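Siderophore periplasmic binding protein (Thermobifida fusca, PDB 5DH0) probably binds ferric fuscachelin-type siderophores outside the membrane and hands them to an iron-uptake transporter, as in other periplasmic binding proteins of its family. Local coordinates at residues G143-T148 with G208-T213; E150-R153 with E159-E162. All coordinates share one frame; numbering follows the deposited sequence.

Both contacts draw on helix 142-154 but use different stretches of it, and their centres lie about 16 Å apart. Contact 1 is the more central, its centre about 8 Å from that of the chain; there a long, buried arginine of residues 143-148 reaches across to helix 206-213, whose backbone stays well separated. Contact 2, centred about 17 Å from the chain centre, is a local turn-back where helix 142-154 meets the start of the long helix 158-178, which runs on toward the other lobe. Contact 1 rests mainly on one salt bridge between the lobes, whereas contact 2 combines a buried, close-packed Ser152-Ala161 pair with a water and a partly exposed salt-bridge network at its margin.

Contact 1 (G143-T148 with G208-T213); sequences GLRNMT and GEILHT
Arg145 extends its guanidinium to the carboxylate of Glu209, setting its NH1 and NH2 end-on against the single oxygen OE1. The NH2 bond to Glu209 OE1 is the shorter, at 3.1 Å, and uses the syn lone pair; the one from Arg145 NH1 to the same oxygen, 3.3 Å, comes from above the carboxylate plane. OE1 lies in the guanidinium plane, although the two flat groups are turned 48° apart. A long side chain suits this link, because the axes of the two helical segments stay 12.7 Å apart, and Arg145 runs straight from CG to NE. Glu209 instead bends at chi2 (-97°), which turns its carboxylate toward the arginine. In the bilobal fold of this family, the salt bridge crosses between the lobes, with Tyr292 and Phe168 packing on the arginine. With an alanine here, OE1 loses both donors, and the Glu209 carboxylate would probably be freer to turn, its charge less balanced. Ile210 adds a nonpolar neighbour, its CG1 4.1 Å from Arg145 NH1, while its side chain also touches Val298 and Leu299 of helix 292-307. Beside the bridge, Thr213 OG1 bonds back to Glu209 O at 2.8 Å, giving the hydroxyl proton a partner in its own helix.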
ATOM      1  N   GLY A 143       9.192 -20.970  11.034  1.00 34.32           N
ATOM      2  CA  GLY A 143      10.322 -21.812  11.398  1.00 33.87           C
ATOM      3  C   GLY A 143      10.566 -21.905  12.901  1.00 36.24           C
ATOM      4  O   GLY A 143      10.938 -22.959  13.421  1.00 37.66           O
ATOM      5  N   LEU A 144      10.345 -20.792  13.595  1.00 33.27           N
ATOM      6  CA  LEU A 144      10.521 -20.687  15.039  1.00 34.18           C
ATOM      7  C   LEU A 144       9.532 -21.537  15.832  1.00 36.55           C
ATOM      8  O   LEU A 144       9.931 -22.420  16.602  1.00 32.18           O
ATOM      9  CB  LEU A 144      10.377 -19.225  15.475  1.00 32.97           C
ATOM     10  CG  LEU A 144      11.640 -18.378  15.586  1.00 40.38           C
ATOM     11  CD1 LEU A 144      11.285 -16.930  15.957  1.00 37.07           C
ATOM     12  CD2 LEU A 144      12.557 -18.984  16.637  1.00 43.44           C
ATOM     13  N   ARG A 145       8.237 -21.268  15.648  1.00 31.81           N
ATOM     14  CA  ARG A 145       7.234 -21.930  16.461  1.00 28.51           C
ATOM     15  C   ARG A 145       7.190 -23.420  16.111  1.00 33.17           C
ATOM     16  O   ARG A 145       6.800 -24.248  16.944  1.00 30.62           O
ATOM     17  CB  ARG A 145       5.864 -21.264  16.297  1.00 29.39           C
ATOM     18  CG  ARG A 145       5.330 -21.193  14.877  1.00 34.91           C
ATOM     19  CD  ARG A 145       4.037 -20.372  14.841  1.00 36.16           C
ATOM     20  NE  ARG A 145       3.562 -20.154  13.477  1.00 39.35           N
ATOM     21  CZ  ARG A 145       3.850 -19.081  12.747  1.00 42.43           C
ATOM     22  NH1 ARG A 145       4.600 -18.102  13.246  1.00 50.63           N
ATOM     23  NH2 ARG A 145       3.373 -18.982  11.517  1.00 51.13           N
ATOM     24  N   ASN A 146       7.645 -23.771  14.910  1.00 33.53           N
ATOM     25  CA  ASN A 146       7.736 -25.186  14.545  1.00 37.30           C
ATOM     26  C   ASN A 146       8.964 -25.881  15.164  1.00 37.59           C
ATOM     27  O   ASN A 146       8.916 -27.067  15.501  1.00 36.40           O
ATOM     28  CB  ASN A 146       7.732 -25.354  13.018  1.00 35.12           C
ATOM     29  CG  ASN A 146       6.316 -25.417  12.449  1.00 37.40           C
ATOM     30  OD1 ASN A 146       5.568 -26.356  12.741  1.00 39.27           O
ATOM     31  ND2 ASN A 146       5.934 -24.408  11.649  1.00 31.39           N
ATOM     32  N   MET A 147      10.055 -25.144  15.329  1.00 38.93           N
ATOM     33  CA  MET A 147      11.235 -25.684  16.005  1.00 36.62           C
ATOM     34  C   MET A 147      10.947 -25.935  17.494  1.00 36.32           C
ATOM     35  O   MET A 147      11.365 -26.950  18.051  1.00 36.04           O
ATOM     36  CB  MET A 147      12.433 -24.742  15.822  1.00 31.99           C
ATOM     37  CG  MET A 147      13.668 -25.102  16.644  1.00 38.57           C
ATOM     38  SD  MET A 147      13.723 -24.224  18.235  1.00 27.22           S
ATOM     39  CE  MET A 147      13.675 -22.528  17.672  1.00 38.25           C
ATOM     40  N   THR A 148      10.226 -25.027  18.144  1.00 34.90           N
ATOM     41  CA  THR A 148       9.966 -25.220  19.565  1.00 36.94           C
ATOM     42  C   THR A 148       8.897 -26.286  19.761  1.00 34.60           C
ATOM     43  O   THR A 148       8.826 -26.901  20.825  1.00 33.34           O
ATOM     44  CB  THR A 148       9.523 -23.925  20.294  1.00 33.34           C
ATOM     45  OG1 THR A 148       8.392 -23.356  19.625  1.00 35.52           O
ATOM     46  CG2 THR A 148      10.648 -22.920  20.355  1.00 29.93           C
ATOM     47  N   GLY A 208       4.853  -9.680  12.151  1.00 26.63           N
ATOM     48  CA  GLY A 208       4.582  -9.327  10.765  1.00 27.85           C
ATOM     49  C   GLY A 208       4.210 -10.565   9.948  1.00 30.58           C
ATOM     50  O   GLY A 208       3.362 -10.523   9.059  1.00 29.44           O
ATOM     51  N   GLU A 209       4.866 -11.675  10.261  1.00 28.67           N
ATOM     52  CA  GLU A 209       4.603 -12.925   9.593  1.00 33.36           C
ATOM     53  C   GLU A 209       3.224 -13.464   9.982  1.00 36.62           C
ATOM     54  O   GLU A 209       2.530 -14.037   9.146  1.00 36.46           O
ATOM     55  CB  GLU A 209       5.693 -13.944   9.910  1.00 33.22           C
ATOM     56  CG  GLU A 209       5.731 -15.089   8.918  1.00 37.22           C
ATOM     57  CD  GLU A 209       4.968 -16.327   9.405  1.00 47.72           C
ATOM     58  OE1 GLU A 209       4.390 -16.266  10.516  1.00 40.38           O
ATOM     59  OE2 GLU A 209       4.949 -17.359   8.676  1.00 53.14           O
ATOM     60  N   ILE A 210       2.815 -13.248  11.232  1.00 30.80           N
ATOM     61  CA  ILE A 210       1.490 -13.690  11.661  1.00 34.52           C
ATOM     62  C   ILE A 210       0.388 -12.865  11.022  1.00 31.81           C
ATOM     63  O   ILE A 210      -0.620 -13.414  10.575  1.00 32.57           O
ATOM     64  CB  ILE A 210       1.352 -13.662  13.188  1.00 33.23           C
ATOM     65  CG1 ILE A 210       2.169 -14.808  13.770  1.00 34.80           C
ATOM     66  CG2 ILE A 210      -0.098 -13.870  13.589  1.00 27.91           C
ATOM     67  CD1 ILE A 210       2.492 -14.630  15.202  1.00 39.25           C
ATOM     68  N   LEU A 211       0.584 -11.555  10.945  1.00 32.57           N
ATOM     69  CA  LEU A 211      -0.352 -10.713  10.209  1.00 33.64           C
ATOM     70  C   LEU A 211      -0.431 -11.172   8.755  1.00 35.87           C
ATOM     71  O   LEU A 211      -1.519 -11.251   8.183  1.00 35.35           O
ATOM     72  CB  LEU A 211       0.057  -9.245  10.280  1.00 35.77           C
ATOM     73  CG  LEU A 211      -0.329  -8.528  11.572  1.00 36.84           C
ATOM     74  CD1 LEU A 211       0.566  -7.321  11.788  1.00 35.35           C
ATOM     75  CD2 LEU A 211      -1.790  -8.108  11.505  1.00 36.33           C
ATOM     76  N   HIS A 212       0.720 -11.482   8.164  1.00 33.13           N
ATOM     77  CA  HIS A 212       0.753 -11.942   6.784  1.00 32.89           C
ATOM     78  C   HIS A 212       0.022 -13.295   6.644  1.00 36.49           C
ATOM     79  O   HIS A 212      -0.827 -13.460   5.777  1.00 34.38           O
ATOM     80  CB  HIS A 212       2.194 -12.047   6.296  1.00 28.20           C
ATOM     81  CG  HIS A 212       2.322 -12.423   4.851  1.00 35.48           C
ATOM     82  ND1 HIS A 212       1.879 -11.612   3.823  1.00 35.91           N
ATOM     83  CD2 HIS A 212       2.857 -13.520   4.259  1.00 34.84           C
ATOM     84  CE1 HIS A 212       2.132 -12.195   2.664  1.00 35.68           C
ATOM     85  NE2 HIS A 212       2.719 -13.357   2.900  1.00 35.07           N
ATOM     86  N   THR A 213       0.339 -14.244   7.517  1.00 34.12           N
ATOM     87  CA  THR A 213      -0.292 -15.560   7.504  1.00 35.67           C
ATOM     88  C   THR A 213      -1.825 -15.464   7.612  1.00 36.51           C
ATOM     89  O   THR A 213      -2.554 -16.268   7.066  1.00 38.75           O
ATOM     90  CB  THR A 213       0.272 -16.410   8.646  1.00 38.55           C
ATOM     91  OG1 THR A 213       1.680 -16.581   8.442  1.00 40.95           O
ATOM     92  CG2 THR A 213      -0.394 -17.768   8.720  1.00 34.73           C
TER

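Contact 2 (E150-R153 with E159-E162); sequences ELSR and ERAE
Ser152 and Ala161 form the tight part of this contact, their CB atoms meeting at 3.5 Å. Such small residues let helices 142-154 and 158-178 come close: the CA atoms of Ser152 and Ala161 are only 6.3 Å apart. Leu149 and Val54 add nonpolar cover around this pair. Ser152 OG lies within hydrogen-bonding distance of both Thr148 O, one turn back in its helix, and a water at 2.8 Å, but its one proton can serve only one of them at a time. That water accepts from Arg160 NH2, linking the two helices; Arg160 itself is paired with Asp157 and Glu57. The looser, partly exposed side belongs to longer, charged chains. Arg153, extended from CG to NE, crosses Glu162 at about a right angle. Its NE meets Glu162 OE2 on the anti side, somewhat out of the carboxylate plane, at a modelled distance too short to be taken literally; NH2 adds a weak bond. The planes stand 76° apart, so this is no coplanar two-to-two pairing; one oxygen takes both N-H groups. Arg153 NH1 forms a salt bridge with Glu150 OE2, 2.7 Å away. One arginine thus sits between two glutamates, and its positive charge probably offsets both while tying the helices together.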
ATOM      1  N   GLU A 150       9.019 -29.054  18.093  1.00 34.80           N
ATOM      2  CA  GLU A 150       9.838 -30.271  18.116  1.00 38.59           C
ATOM      3  C   GLU A 150      10.512 -30.514  19.461  1.00 40.60           C
ATOM      4  O   GLU A 150      10.561 -31.647  19.951  1.00 40.82           O
ATOM      5  CB  GLU A 150      10.918 -30.229  17.022  1.00 42.80           C
ATOM      6  CG  GLU A 150      10.368 -30.323  15.618  1.00 47.23           C
ATOM      7  CD  GLU A 150       9.519 -31.563  15.425  1.00 53.13           C
ATOM      8  OE1 GLU A 150       9.747 -32.568  16.144  1.00 56.63           O
ATOM      9  OE2 GLU A 150       8.609 -31.526  14.569  1.00 55.42           O
ATOM     10  N   LEU A 151      11.055 -29.454  20.049  1.00 38.38           N
ATOM     11  CA  LEU A 151      11.674 -29.566  21.360  1.00 39.43           C
ATOM     12  C   LEU A 151      10.621 -29.997  22.379  1.00 40.73           C
ATOM     13  O   LEU A 151      10.916 -30.770  23.299  1.00 41.52           O
ATOM     14  CB  LEU A 151      12.330 -28.241  21.759  1.00 35.14           C
ATOM     15  CG  LEU A 151      13.547 -27.919  20.884  1.00 37.91           C
ATOM     16  CD1 LEU A 151      14.170 -26.576  21.275  1.00 33.71           C
ATOM     17  CD2 LEU A 151      14.573 -29.039  20.956  1.00 35.64           C
ATOM     18  N   SER A 152       9.389 -29.515  22.199  1.00 34.82           N
ATOM     19  CA  SER A 152       8.297 -29.871  23.090  1.00 38.02           C
ATOM     20  C   SER A 152       8.028 -31.370  23.066  1.00 43.35           C
ATOM     21  O   SER A 152       7.786 -31.992  24.111  1.00 44.82           O
ATOM     22  CB  SER A 152       7.033 -29.118  22.719  1.00 35.45           C
ATOM     23  OG  SER A 152       7.107 -27.779  23.149  1.00 37.24           O
ATOM     24  N   ARG A 153       8.067 -31.952  21.873  1.00 40.11           N
ATOM     25  CA  ARG A 153       7.812 -33.374  21.747  1.00 42.83           C
ATOM     26  C   ARG A 153       8.916 -34.132  22.481  1.00 41.11           C
ATOM     27  O   ARG A 153       8.650 -35.075  23.223  1.00 42.52           O
ATOM     28  CB  ARG A 153       7.727 -33.787  20.271  1.00 37.04           C
ATOM     29  CG  ARG A 153       6.442 -33.350  19.600  1.00 39.89           C
ATOM     30  CD  ARG A 153       6.462 -33.677  18.130  1.00 42.58           C
ATOM     31  NE  ARG A 153       5.240 -33.247  17.462  1.00 47.14           N
ATOM     32  CZ  ARG A 153       5.200 -32.800  16.213  1.00 49.01           C
ATOM     33  NH1 ARG A 153       6.322 -32.722  15.509  1.00 53.32           N
ATOM     34  NH2 ARG A 153       4.052 -32.417  15.671  1.00 53.75           N
ATOM     35  N   GLU A 159       1.858 -33.375  23.280  1.00 43.22           N
ATOM     36  CA  GLU A 159       0.419 -33.258  23.097  1.00 44.32           C
ATOM     37  C   GLU A 159      -0.137 -31.855  23.350  1.00 44.65           C
ATOM     38  O   GLU A 159      -1.012 -31.399  22.603  1.00 44.26           O
ATOM     39  CB  GLU A 159      -0.309 -34.260  23.974  1.00 49.81           C
ATOM     40  CG  GLU A 159      -1.771 -34.350  23.599  1.00 65.53           C
ATOM     41  CD  GLU A 159      -2.549 -35.317  24.468  1.00 77.24           C
ATOM     42  OE1 GLU A 159      -2.069 -36.463  24.654  1.00 78.33           O
ATOM     43  OE2 GLU A 159      -3.643 -34.929  24.949  1.00 74.96           O
ATOM     44  N   ARG A 160       0.345 -31.171  24.390  1.00 36.97           N
ATOM     45  CA  ARG A 160      -0.047 -29.774  24.591  1.00 38.45           C
ATOM     46  C   ARG A 160       0.427 -28.908  23.439  1.00 36.95           C
ATOM     47  O   ARG A 160      -0.308 -28.060  22.926  1.00 36.37           O
ATOM     48  CB  ARG A 160       0.513 -29.212  25.888  1.00 42.09           C
ATOM     49  CG  ARG A 160       0.056 -27.774  26.139  1.00 39.66           C
ATOM     50  CD  ARG A 160       1.051 -27.019  27.000  1.00 37.02           C
ATOM     51  NE  ARG A 160       2.393 -27.084  26.416  1.00 42.84           N
ATOM     52  CZ  ARG A 160       2.841 -26.248  25.481  1.00 42.66           C
ATOM     53  NH1 ARG A 160       2.050 -25.280  25.027  1.00 48.60           N
ATOM     54  NH2 ARG A 160       4.072 -26.384  24.992  1.00 48.23           N
ATOM     55  N   ALA A 161       1.665 -29.146  23.027  1.00 35.72           N
ATOM     56  CA  ALA A 161       2.242 -28.438  21.901  1.00 35.47           C
ATOM     57  C   ALA A 161       1.421 -28.621  20.624  1.00 36.51           C
ATOM     58  O   ALA A 161       1.067 -27.652  19.956  1.00 38.86           O
ATOM     59  CB  ALA A 161       3.654 -28.900  21.692  1.00 34.00           C
ATOM     60  N   GLU A 162       1.106 -29.863  20.284  1.00 39.29           N
ATOM     61  CA  GLU A 162       0.371 -30.123  19.053  1.00 36.78           C
ATOM     62  C   GLU A 162      -1.023 -29.531  19.126  1.00 35.02           C
ATOM     63  O   GLU A 162      -1.561 -29.065  18.113  1.00 35.77           O
ATOM     64  CB  GLU A 162       0.341 -31.620  18.760  1.00 42.55           C
ATOM     65  CG  GLU A 162       1.726 -32.136  18.306  1.00 48.69           C
ATOM     66  CD  GLU A 162       1.828 -33.658  18.169  1.00 58.56           C
ATOM     67  OE1 GLU A 162       0.785 -34.345  18.049  1.00 66.52           O
ATOM     68  OE2 GLU A 162       2.973 -34.163  18.175  1.00 55.50           O
TER
HETATM   69  O   HOH W   1       6.912 -27.476  25.910  1.00 36.39           O